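Local coordinates for protein ALDH21) (Physcomitrella patens subsp. patens, PDB 5MZ5) that oxidises succinic semialdehyde to succinate with NADP(+) as electron acceptor, as a member of the aldehyde dehydrogenase family, at residues Lys128-Lys131 / Asp132-Glu136; Tyr297-Asp300 / Leu301-Ile305; Arg307-Asn310 / Gly311-Gln315; Glu338-Val341 / Ala342-Lys346; Ala473-Val476 / Asp477-Tyr481. One frame throughout, in Å; residues are numbered along the deposited sequence.

Interaction 1 of 5, residues Lys128-Lys131 / Asp132-Glu136; sequences KPIK and DARGE
Lys128 reaches along the start of the helix to Glu136, its NZ lying 2.8 Å from Glu136 OE2 in a salt bridge that meets the syn side of the carboxylate, 34° out of its plane. CG of Lys128 sits between the backbone N and the carbonyl carbon (chi1 77°), which swings the chain back over the first turn, where its CD rests 3.9 Å from Ala133 CA. This is the tight, buried part. NZ is also bonded to Asn189 O, while Glu136 OE1 takes the backbone N-H groups of Leu192 and Asn193 and OE2 takes the lysine. An alanine in place of Lys128 is likely to leave Glu136 OE2 without its positive mate and to open a gap beside Ala133.

The other flank is more open to solvent at Lys131, although Ile130 is buried. Ile130 CG1 lies over one face of the Arg134 guanidinium, toward its rim and 3.5 Å from Arg134 NH2, and Lys131 CD comes to the edge of the same group, 3.7 Å from Arg134 NH1. Lys131 NZ and Arg134 NH1 both form salt bridges with Glu355, and Arg134 NE forms one with Glu116. Backbone bonds wind the turn, Ala133 N to Pro129 O at 2.9 Å and Arg134 N to Ile130 O at 2.9 Å. With Pro129 at the N-cap, this is the first turn of helix 130-151, which further on carries the succinate-binding Arg139.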
# COMPACT_ATOMS: atom_id res chain seq x y z
N LYS A 128 11.89 32.20 21.56
CA LYS A 128 12.81 31.55 20.62
C LYS A 128 13.41 32.57 19.65
O LYS A 128 12.71 33.50 19.25
CB LYS A 128 12.19 30.33 19.91
CG LYS A 128 11.20 30.64 18.76
CD LYS A 128 10.64 29.38 18.11
CE LYS A 128 9.86 28.51 19.08
NZ LYS A 128 10.00 27.07 18.75
N PRO A 129 14.71 32.45 19.29
CA PRO A 129 15.30 33.42 18.35
C PRO A 129 14.50 33.55 17.05
O PRO A 129 13.93 32.56 16.60
CB PRO A 129 16.70 32.87 18.14
CG PRO A 129 16.99 32.12 19.40
CD PRO A 129 15.70 31.45 19.71
N ILE A 130 14.44 34.77 16.47
CA ILE A 130 13.68 35.07 15.25
C ILE A 130 14.01 34.13 14.07
O ILE A 130 13.11 33.76 13.32
CB ILE A 130 13.75 36.58 14.85
CG1 ILE A 130 12.72 36.95 13.74
CG2 ILE A 130 15.18 37.04 14.48
CD1 ILE A 130 11.21 36.78 14.10
N LYS A 131 15.29 33.70 13.93
CA LYS A 131 15.69 32.77 12.88
C LYS A 131 14.97 31.43 13.09
O LYS A 131 14.47 30.86 12.12
CB LYS A 131 17.23 32.59 12.87
CG LYS A 131 17.97 33.06 11.60
CD LYS A 131 17.77 34.53 11.23
CE LYS A 131 18.98 35.11 10.53
NZ LYS A 131 18.63 36.18 9.55
N ASP A 132 14.89 30.94 14.36
CA ASP A 132 14.18 29.70 14.70
C ASP A 132 12.68 29.84 14.53
O ASP A 132 12.04 28.90 14.06
CB ASP A 132 14.51 29.24 16.14
CG ASP A 132 15.97 28.89 16.38
OD1 ASP A 132 16.68 28.57 15.39
OD2 ASP A 132 16.39 28.88 17.56
N ALA A 133 12.11 31.02 14.91
CA ALA A 133 10.69 31.34 14.77
C ALA A 133 10.27 31.28 13.29
O ALA A 133 9.23 30.72 13.00
CB ALA A 133 10.39 32.70 15.36
N ARG A 134 11.11 31.82 12.37
CA ARG A 134 10.89 31.80 10.90
C ARG A 134 10.92 30.36 10.39
O ARG A 134 10.06 30.00 9.59
CB ARG A 134 11.91 32.67 10.14
CG ARG A 134 11.68 34.16 10.37
CD ARG A 134 12.52 35.01 9.45
NE ARG A 134 12.49 36.42 9.86
CZ ARG A 134 13.55 37.10 10.28
NH1 ARG A 134 14.75 36.53 10.31
NH2 ARG A 134 13.42 38.36 10.67
N GLY A 135 11.86 29.56 10.92
CA GLY A 135 11.98 28.13 10.62
C GLY A 135 10.72 27.38 11.03
O GLY A 135 10.25 26.51 10.30
N GLU A 136 10.13 27.76 12.18
CA GLU A 136 8.89 27.16 12.69
C GLU A 136 7.66 27.50 11.82
O GLU A 136 6.78 26.65 11.67
CB GLU A 136 8.65 27.49 14.16
CG GLU A 136 7.38 26.86 14.71
CD GLU A 136 7.09 26.97 16.19
OE1 GLU A 136 5.99 26.52 16.60
OE2 GLU A 136 7.92 27.51 16.95

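Interaction 2 of 5, residues Tyr297-Asp300 / Leu301-Ile305; sequences YVPD and LDYTI
Asp300 and Tyr303 make the capping bond of this turn: Tyr303 N donates to Asp300 OD1 at 3.0 Å, nearly straight at 168°. Asp300 is the N-cap, and its CG, between the backbone N and the carbonyl carbon (chi1 54°), turns the carboxylate back toward the amide. Three further hydrogen bonds centre on Thr304. Its N and its OG1 both donate to Asp300 O, OG1 at 2.7 Å from above the carbonyl plane, and OG1 in turn accepts from Val298 N at 3.0 Å, tying the incoming loop to the helix.

The aromatic contact is a CH-pi one. Leu301 and Tyr297 run side by side, with Leu301 CD1 3.7 Å from the centroid of the Tyr297 ring, over the middle of one face; the phenol OH is bonded to Glu335. Plain apolar packing adds Pro299, which follows a cis peptide bond, its CD 3.5 Å from Tyr303 CD2.

The turn joins strand 290-294 to helix 301-313. Tyr297 and Leu301 lean on Val336 and Glu335 of helix 333-345, whereas the Tyr303 side chain packs against Arg510 of the second subunit.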
# COMPACT_ATOMS: atom_id res chain seq x y z
N TYR A 297 33.24 10.89 11.54
CA TYR A 297 32.92 12.26 11.14
C TYR A 297 32.29 12.13 9.76
O TYR A 297 32.92 11.58 8.86
CB TYR A 297 34.17 13.16 11.07
CG TYR A 297 35.03 13.19 12.31
CD1 TYR A 297 34.46 13.05 13.58
CD2 TYR A 297 36.39 13.45 12.24
CE1 TYR A 297 35.24 13.08 14.73
CE2 TYR A 297 37.18 13.51 13.38
CZ TYR A 297 36.60 13.33 14.63
OH TYR A 297 37.37 13.38 15.76
N VAL A 298 31.01 12.51 9.62
CA VAL A 298 30.32 12.33 8.34
C VAL A 298 29.66 13.63 7.84
O VAL A 298 28.72 14.09 8.47
CB VAL A 298 29.31 11.13 8.34
CG1 VAL A 298 28.81 10.84 6.92
CG2 VAL A 298 29.91 9.87 8.98
N PRO A 299 30.07 14.20 6.67
CA PRO A 299 31.21 13.79 5.80
C PRO A 299 32.57 14.17 6.38
O PRO A 299 33.59 13.59 6.00
CB PRO A 299 30.92 14.53 4.48
CG PRO A 299 30.18 15.79 4.90
CD PRO A 299 29.40 15.42 6.15
N ASP A 300 32.60 15.15 7.31
CA ASP A 300 33.83 15.62 7.95
C ASP A 300 33.55 16.14 9.36
O ASP A 300 32.38 16.21 9.77
CB ASP A 300 34.55 16.68 7.07
CG ASP A 300 33.70 17.87 6.64
OD1 ASP A 300 32.99 18.44 7.49
OD2 ASP A 300 33.78 18.26 5.45
N LEU A 301 34.62 16.50 10.10
CA LEU A 301 34.55 17.01 11.47
C LEU A 301 33.73 18.29 11.59
O LEU A 301 32.87 18.36 12.47
CB LEU A 301 35.95 17.19 12.07
CG LEU A 301 36.04 17.72 13.53
CD1 LEU A 301 35.38 16.78 14.53
CD2 LEU A 301 37.49 17.98 13.92
N ASP A 302 33.97 19.27 10.71
CA ASP A 302 33.28 20.56 10.69
C ASP A 302 31.77 20.38 10.63
O ASP A 302 31.06 20.96 11.45
CB ASP A 302 33.76 21.42 9.51
CG ASP A 302 34.59 22.60 9.92
OD1 ASP A 302 35.79 22.41 10.22
OD2 ASP A 302 34.05 23.73 9.92
N TYR A 303 31.29 19.57 9.66
CA TYR A 303 29.87 19.29 9.50
C TYR A 303 29.31 18.51 10.69
O TYR A 303 28.21 18.82 11.13
CB TYR A 303 29.58 18.56 8.17
CG TYR A 303 28.09 18.47 7.90
CD1 TYR A 303 27.40 19.54 7.34
CD2 TYR A 303 27.37 17.34 8.25
CE1 TYR A 303 26.02 19.48 7.13
CE2 TYR A 303 26.00 17.25 8.01
CZ TYR A 303 25.33 18.34 7.45
OH TYR A 303 23.97 18.30 7.25
N THR A 304 30.07 17.53 11.23
CA THR A 304 29.66 16.74 12.41
C THR A 304 29.44 17.65 13.62
O THR A 304 28.37 17.58 14.22
CB THR A 304 30.64 15.59 12.69
OG1 THR A 304 30.76 14.83 11.49
CG2 THR A 304 30.18 14.68 13.83
N ILE A 305 30.40 18.56 13.91
CA ILE A 305 30.34 19.53 15.03
C ILE A 305 29.12 20.43 14.87
O ILE A 305 28.36 20.59 15.83
CB ILE A 305 31.68 20.32 15.22
CG1 ILE A 305 32.86 19.40 15.62
CG2 ILE A 305 31.55 21.52 16.20
CD1 ILE A 305 32.72 18.52 16.95

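Interaction 3 of 5, residues Arg307-Asn310 / Gly311-Gln315; sequences RLIN and GGFYQ
Tyr314 lays its CB and the root of its ring against Asn310, CB being 3.4 Å from Asn310 OD1. The two side chains cross at a slant, amide and ring planes 37° apart; Asn310 CG stands opposite the backbone N and beside the carbonyl carbon (chi1 176°), which puts OD1 by Tyr314 CB. The backbone carbonyl of Asn310 is close as well, its O 3.2 Å from Tyr314 CD1 in an oblique approach, and it accepts from Tyr314 N at 3.0 Å. At the far end of the ring, Tyr314 OH is bonded to Ser319 OG; both residues bind succinate.

These residues belong to the C-terminal part of helix 301-313 and the residues that follow, in the crossover of the beta-alpha-beta unit formed with strands 290-294 and 323-329. Gly311 N to Arg307 O at 2.9 Å and Gly312 N to Leu308 O at 2.9 Å carry the regular i to i+4 pattern, and Phe313 N keeps it with a more bent bond to Ile309 O (136°).

On another side of the helix, Ile309 CD1 approaches Phe313 CE2 at 4.3 Å, and the ring edge at Phe313 CD2 lies 3.5 Å from Ile309 O. Phe313 packs on Pro398 and Val400 of strand 395-402, while Arg307 turns to a salt bridge with Asp470.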
# COMPACT_ATOMS: atom_id res chain seq x y z
N ARG A 307 26.29 19.89 13.31
CA ARG A 307 25.06 19.13 13.54
C ARG A 307 24.89 18.77 15.00
O ARG A 307 23.76 18.77 15.50
CB ARG A 307 24.97 17.90 12.62
CG ARG A 307 24.99 18.27 11.13
CD ARG A 307 23.63 18.61 10.57
NE ARG A 307 23.21 19.97 10.88
CZ ARG A 307 21.94 20.36 10.99
NH1 ARG A 307 20.96 19.47 10.85
NH2 ARG A 307 21.65 21.62 11.26
N LEU A 308 26.01 18.51 15.70
CA LEU A 308 26.00 18.22 17.14
C LEU A 308 25.61 19.48 17.93
O LEU A 308 24.90 19.38 18.94
CB LEU A 308 27.35 17.69 17.61
CG LEU A 308 27.77 16.32 17.11
CD1 LEU A 308 29.15 15.98 17.64
CD2 LEU A 308 26.75 15.24 17.46
N ILE A 309 26.04 20.66 17.45
CA ILE A 309 25.70 21.97 18.04
C ILE A 309 24.18 22.20 17.86
O ILE A 309 23.50 22.54 18.83
CB ILE A 309 26.56 23.13 17.43
CG1 ILE A 309 28.03 23.06 17.92
CG2 ILE A 309 25.93 24.54 17.65
CD1 ILE A 309 28.28 23.37 19.49
N ASN A 310 23.65 21.95 16.64
CA ASN A 310 22.22 22.07 16.36
C ASN A 310 21.42 21.15 17.30
O ASN A 310 20.48 21.60 17.95
CB ASN A 310 21.90 21.80 14.88
CG ASN A 310 20.41 21.84 14.58
OD1 ASN A 310 19.78 22.90 14.52
ND2 ASN A 310 19.79 20.68 14.49
N GLY A 311 21.85 19.90 17.41
CA GLY A 311 21.20 18.94 18.29
C GLY A 311 21.15 19.35 19.75
O GLY A 311 20.08 19.35 20.37
N GLY A 312 22.30 19.70 20.28
CA GLY A 312 22.44 20.08 21.68
C GLY A 312 21.91 21.43 22.11
O GLY A 312 21.63 21.60 23.30
N PHE A 313 21.80 22.41 21.20
CA PHE A 313 21.46 23.78 21.59
C PHE A 313 20.41 24.53 20.75
O PHE A 313 20.10 25.67 21.10
CB PHE A 313 22.75 24.62 21.65
CG PHE A 313 23.79 23.99 22.55
CD1 PHE A 313 23.69 24.08 23.93
CD2 PHE A 313 24.83 23.24 22.00
CE1 PHE A 313 24.62 23.45 24.76
CE2 PHE A 313 25.75 22.60 22.83
CZ PHE A 313 25.66 22.74 24.20
N TYR A 314 19.85 23.92 19.68
CA TYR A 314 18.78 24.58 18.90
C TYR A 314 17.54 24.64 19.81
O TYR A 314 17.36 23.75 20.66
CB TYR A 314 18.48 23.82 17.58
CG TYR A 314 17.30 22.86 17.64
CD1 TYR A 314 17.33 21.72 18.45
CD2 TYR A 314 16.15 23.10 16.89
CE1 TYR A 314 16.21 20.89 18.56
CE2 TYR A 314 15.05 22.25 16.96
CZ TYR A 314 15.09 21.14 17.80
OH TYR A 314 14.00 20.30 17.85
N GLN A 315 16.73 25.72 19.69
CA GLN A 315 15.55 25.99 20.54
C GLN A 315 15.95 26.10 22.03
O GLN A 315 15.11 26.05 22.92
CB GLN A 315 14.42 24.93 20.32
CG GLN A 315 13.12 25.49 19.73
CD GLN A 315 13.21 25.96 18.28
OE1 GLN A 315 12.66 26.99 17.91
NE2 GLN A 315 13.87 25.21 17.41

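Interaction 4 of 5, residues Glu338-Val341 / Ala342-Lys346; sequences EGFV and AAVKK
Lys345 runs beside Val341, the two side chains pointing the same way. CB of Lys345 lies 3.6 Å from Val341 O and CG of Lys345 3.5 Å from that same oxygen, so the aliphatic root hugs the carbonyl that Lys345 N also binds. Further out, Lys345 CD is 4.0 Å from Val341 CG1, and here side chain meets side chain. Beyond CD the chain bends at chi3 (132°) and again at chi4, carrying NZ to its polar partner, Thr387 OG1 on strand 384-387. The residue is exposed and touches a crystal neighbour, so the course of its tip may owe something to lattice packing.

All of this follows the i to i+4 spacing of an alpha helix, here the last turns of helix 333-345. Lys345 N to Val341 O at 3.1 Å, Val344 N to Phe340 O at 2.9 Å, Ala343 N to Gly339 O and Ala342 N to Glu338 O are successive rungs of its backbone ladder.

The same spacing brings Val344 over Phe340 on the buried side. As modelled, Val344 CG1 sits above the middle of the ring, 4.3 Å from the Phe340 centroid and 9° off the ring normal, in CH-pi geometry. That contact is doubtful in detail, since at chi1 -17° CG1 of Val344 nearly eclipses the backbone N and comes very near Phe340 O. Phe340 and Val344 face Ile309 of helix 301-313 and Val400 of strand 395-402, and Val341 leans on Leu386 of strand 384-387.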
# COMPACT_ATOMS: atom_id res chain seq x y z
N GLU A 338 37.17 19.09 22.07
CA GLU A 338 37.83 20.36 21.77
C GLU A 338 36.99 21.21 20.78
O GLU A 338 36.66 22.36 21.10
CB GLU A 338 39.24 20.08 21.24
CG GLU A 338 40.12 21.29 21.05
CD GLU A 338 41.36 21.00 20.23
OE1 GLU A 338 41.20 20.69 19.02
OE2 GLU A 338 42.48 21.08 20.77
N GLY A 339 36.65 20.63 19.63
CA GLY A 339 35.87 21.30 18.60
C GLY A 339 34.46 21.67 19.04
O GLY A 339 34.00 22.77 18.74
N PHE A 340 33.79 20.75 19.76
CA PHE A 340 32.44 20.95 20.27
C PHE A 340 32.39 22.07 21.31
O PHE A 340 31.59 22.99 21.14
CB PHE A 340 31.84 19.63 20.81
CG PHE A 340 30.39 19.67 21.25
CD1 PHE A 340 29.37 19.82 20.31
CD2 PHE A 340 30.05 19.48 22.58
CE1 PHE A 340 28.03 19.84 20.71
CE2 PHE A 340 28.70 19.47 22.98
CZ PHE A 340 27.71 19.66 22.04
N VAL A 341 33.27 22.02 22.35
CA VAL A 341 33.35 23.06 23.40
C VAL A 341 33.70 24.43 22.78
O VAL A 341 33.07 25.43 23.14
CB VAL A 341 34.27 22.66 24.59
CG1 VAL A 341 34.57 23.84 25.50
CG2 VAL A 341 33.66 21.51 25.39
N ALA A 342 34.66 24.48 21.84
CA ALA A 342 35.03 25.72 21.16
C ALA A 342 33.82 26.31 20.39
O ALA A 342 33.58 27.52 20.45
CB ALA A 342 36.20 25.49 20.20
N ALA A 343 33.03 25.45 19.72
CA ALA A 343 31.84 25.88 19.00
C ALA A 343 30.71 26.36 19.93
O ALA A 343 30.06 27.35 19.59
CB ALA A 343 31.36 24.81 18.04
N VAL A 344 30.51 25.73 21.12
CA VAL A 344 29.45 26.19 22.04
C VAL A 344 29.82 27.56 22.62
O VAL A 344 28.91 28.37 22.85
CB VAL A 344 28.91 25.20 23.15
CG1 VAL A 344 29.25 23.74 22.89
CG2 VAL A 344 29.28 25.62 24.56
N LYS A 345 31.13 27.83 22.81
CA LYS A 345 31.64 29.10 23.34
C LYS A 345 31.41 30.28 22.39
O LYS A 345 31.41 31.43 22.84
CB LYS A 345 33.14 28.99 23.72
CG LYS A 345 33.33 28.29 25.07
CD LYS A 345 34.77 27.88 25.31
CE LYS A 345 35.27 28.29 26.68
NZ LYS A 345 34.73 27.44 27.77
N LYS A 346 31.15 29.99 21.10
CA LYS A 346 30.90 30.98 20.05
C LYS A 346 29.42 31.31 19.89
O LYS A 346 29.10 32.29 19.21
CB LYS A 346 31.49 30.49 18.71
CG LYS A 346 33.00 30.55 18.64
CD LYS A 346 33.53 30.00 17.31
CE LYS A 346 35.04 30.13 17.21
NZ LYS A 346 35.51 30.02 15.81

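Interaction 5 of 5, residues Ala473-Val476 / Asp477-Tyr481; sequences ALRV and DSQPY
The guanidinium of Arg475 lies flat on the ring of Tyr481, centres 3.9 Å apart and planes at 16°, an off-centre cation-pi stack. Tyr481 CD2 is over the middle of the guanidinium, 3.4 Å from Arg475 CZ, while Arg475 CD rides over the same ring toward its rim. At the guanidinium edge, in plane, a water accepts from Arg475 NE at 2.9 Å and donates to Val476 O at 2.8 Å and Gln479 O at 2.7 Å, bridging the arginine to the turn. The arginine reaches the ring as an extended chain, CG opposite the backbone N (chi1 -174°). With an alanine here, the Tyr481 ring would probably lose the flat cation that limits its turning, and the water would lose the N-H of Arg475 NE.

Gln479 supplies the other grip. Its OE1 accepts from Val476 N at 2.8 Å, almost dead straight (178°) though from above the amide plane, and Gln479 N returns to Val476 O at 3.0 Å, closing a type I beta turn from Val476 to Gln479. Arg475 and Tyr481 both bind succinate, the product, so the stack probably lines the substrate pocket.

The loop runs between strands 465-468 and 488-489. Helices 130-151 and 193-205 flank it, Asp477 forming a salt bridge with Arg139 and a hydrogen bond with His197 on them, and Val476 and Ser478 pack on Asn167 and Leu161 of the second subunit.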
# COMPACT_ATOMS: atom_id res chain seq x y z
N ALA A 473 18.02 15.61 16.89
CA ALA A 473 17.13 16.76 16.85
C ALA A 473 16.45 16.99 15.48
O ALA A 473 15.66 17.93 15.33
CB ALA A 473 17.84 18.02 17.34
N LEU A 474 16.65 16.08 14.53
CA LEU A 474 16.06 16.16 13.20
C LEU A 474 14.64 15.61 13.13
O LEU A 474 14.37 14.49 13.55
CB LEU A 474 16.98 15.50 12.16
CG LEU A 474 16.55 15.55 10.68
CD1 LEU A 474 16.48 16.99 10.16
CD2 LEU A 474 17.51 14.74 9.83
N ARG A 475 13.73 16.42 12.58
CA ARG A 475 12.36 16.04 12.31
C ARG A 475 11.87 16.59 10.97
O ARG A 475 11.89 17.81 10.76
CB ARG A 475 11.39 16.43 13.44
CG ARG A 475 9.96 15.88 13.17
CD ARG A 475 8.91 16.49 14.06
NE ARG A 475 7.59 15.95 13.77
CZ ARG A 475 6.49 16.24 14.46
NH1 ARG A 475 6.54 17.09 15.48
NH2 ARG A 475 5.33 15.66 14.15
N VAL A 476 11.38 15.70 10.10
CA VAL A 476 10.73 16.07 8.84
C VAL A 476 9.23 15.99 9.18
O VAL A 476 8.78 15.00 9.77
CB VAL A 476 11.13 15.19 7.63
CG1 VAL A 476 10.43 15.67 6.35
CG2 VAL A 476 12.65 15.20 7.44
N ASP A 477 8.46 17.01 8.80
CA ASP A 477 7.04 17.12 9.16
C ASP A 477 6.14 16.03 8.53
O ASP A 477 4.98 15.89 8.96
CB ASP A 477 6.54 18.54 8.88
CG ASP A 477 7.26 19.55 9.77
OD1 ASP A 477 6.97 19.61 10.97
OD2 ASP A 477 8.18 20.22 9.27
N SER A 478 6.70 15.18 7.64
CA SER A 478 5.98 14.05 7.05
C SER A 478 6.37 12.70 7.67
O SER A 478 5.72 11.69 7.38
CB SER A 478 6.17 14.03 5.54
OG SER A 478 7.53 13.80 5.20
N GLN A 479 7.47 12.66 8.45
CA GLN A 479 7.96 11.42 9.04
C GLN A 479 7.06 10.91 10.18
O GLN A 479 6.43 11.74 10.85
CB GLN A 479 9.40 11.61 9.55
CG GLN A 479 9.51 12.03 11.02
CD GLN A 479 10.91 12.29 11.46
OE1 GLN A 479 11.68 12.97 10.78
NE2 GLN A 479 11.26 11.77 12.63
N PRO A 480 7.01 9.58 10.48
CA PRO A 480 6.27 9.15 11.69
C PRO A 480 7.10 9.57 12.91
O PRO A 480 8.26 9.18 13.06
CB PRO A 480 6.15 7.63 11.53
CG PRO A 480 7.29 7.25 10.63
CD PRO A 480 7.67 8.44 9.80
N TYR A 481 6.55 10.50 13.70
CA TYR A 481 7.24 11.07 14.85
C TYR A 481 6.54 10.70 16.15
O TYR A 481 5.34 10.91 16.32
CB TYR A 481 7.37 12.60 14.67
CG TYR A 481 7.88 13.32 15.90
CD1 TYR A 481 9.25 13.43 16.16
CD2 TYR A 481 7.00 13.87 16.83
CE1 TYR A 481 9.72 14.08 17.30
CE2 TYR A 481 7.46 14.50 17.99
CZ TYR A 481 8.82 14.61 18.21
OH TYR A 481 9.26 15.24 19.35
O HOH W 1 6.68 14.36 11.57

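How the interactions relate
Interactions 2 and 3 occupy the two ends of helix 301-313, their centres 14 Å apart, and interaction 4 lies alongside on helix 333-345. Ile305 CG2 packs on Ala343 CB at 3.8 Å, and Ile309 CD1 on Val344 CG1 at 3.6 Å, so the two helices pack together through all three contacts. Interaction 3 then leads to the succinate site. Gln315 OE1 lies 2.8 Å from Lys128 NZ of interaction 1, probably a hydrogen bond, and Tyr314 CE1 meets Ala473 CB of interaction 5 at 3.5 Å. Interactions 3 and 5 thus converge on one pocket. Interaction 1 borders it, the Asp132 side chain about 5 Å from that of Tyr314, without touching interaction 5, whose nearest atoms are about 7 Å away.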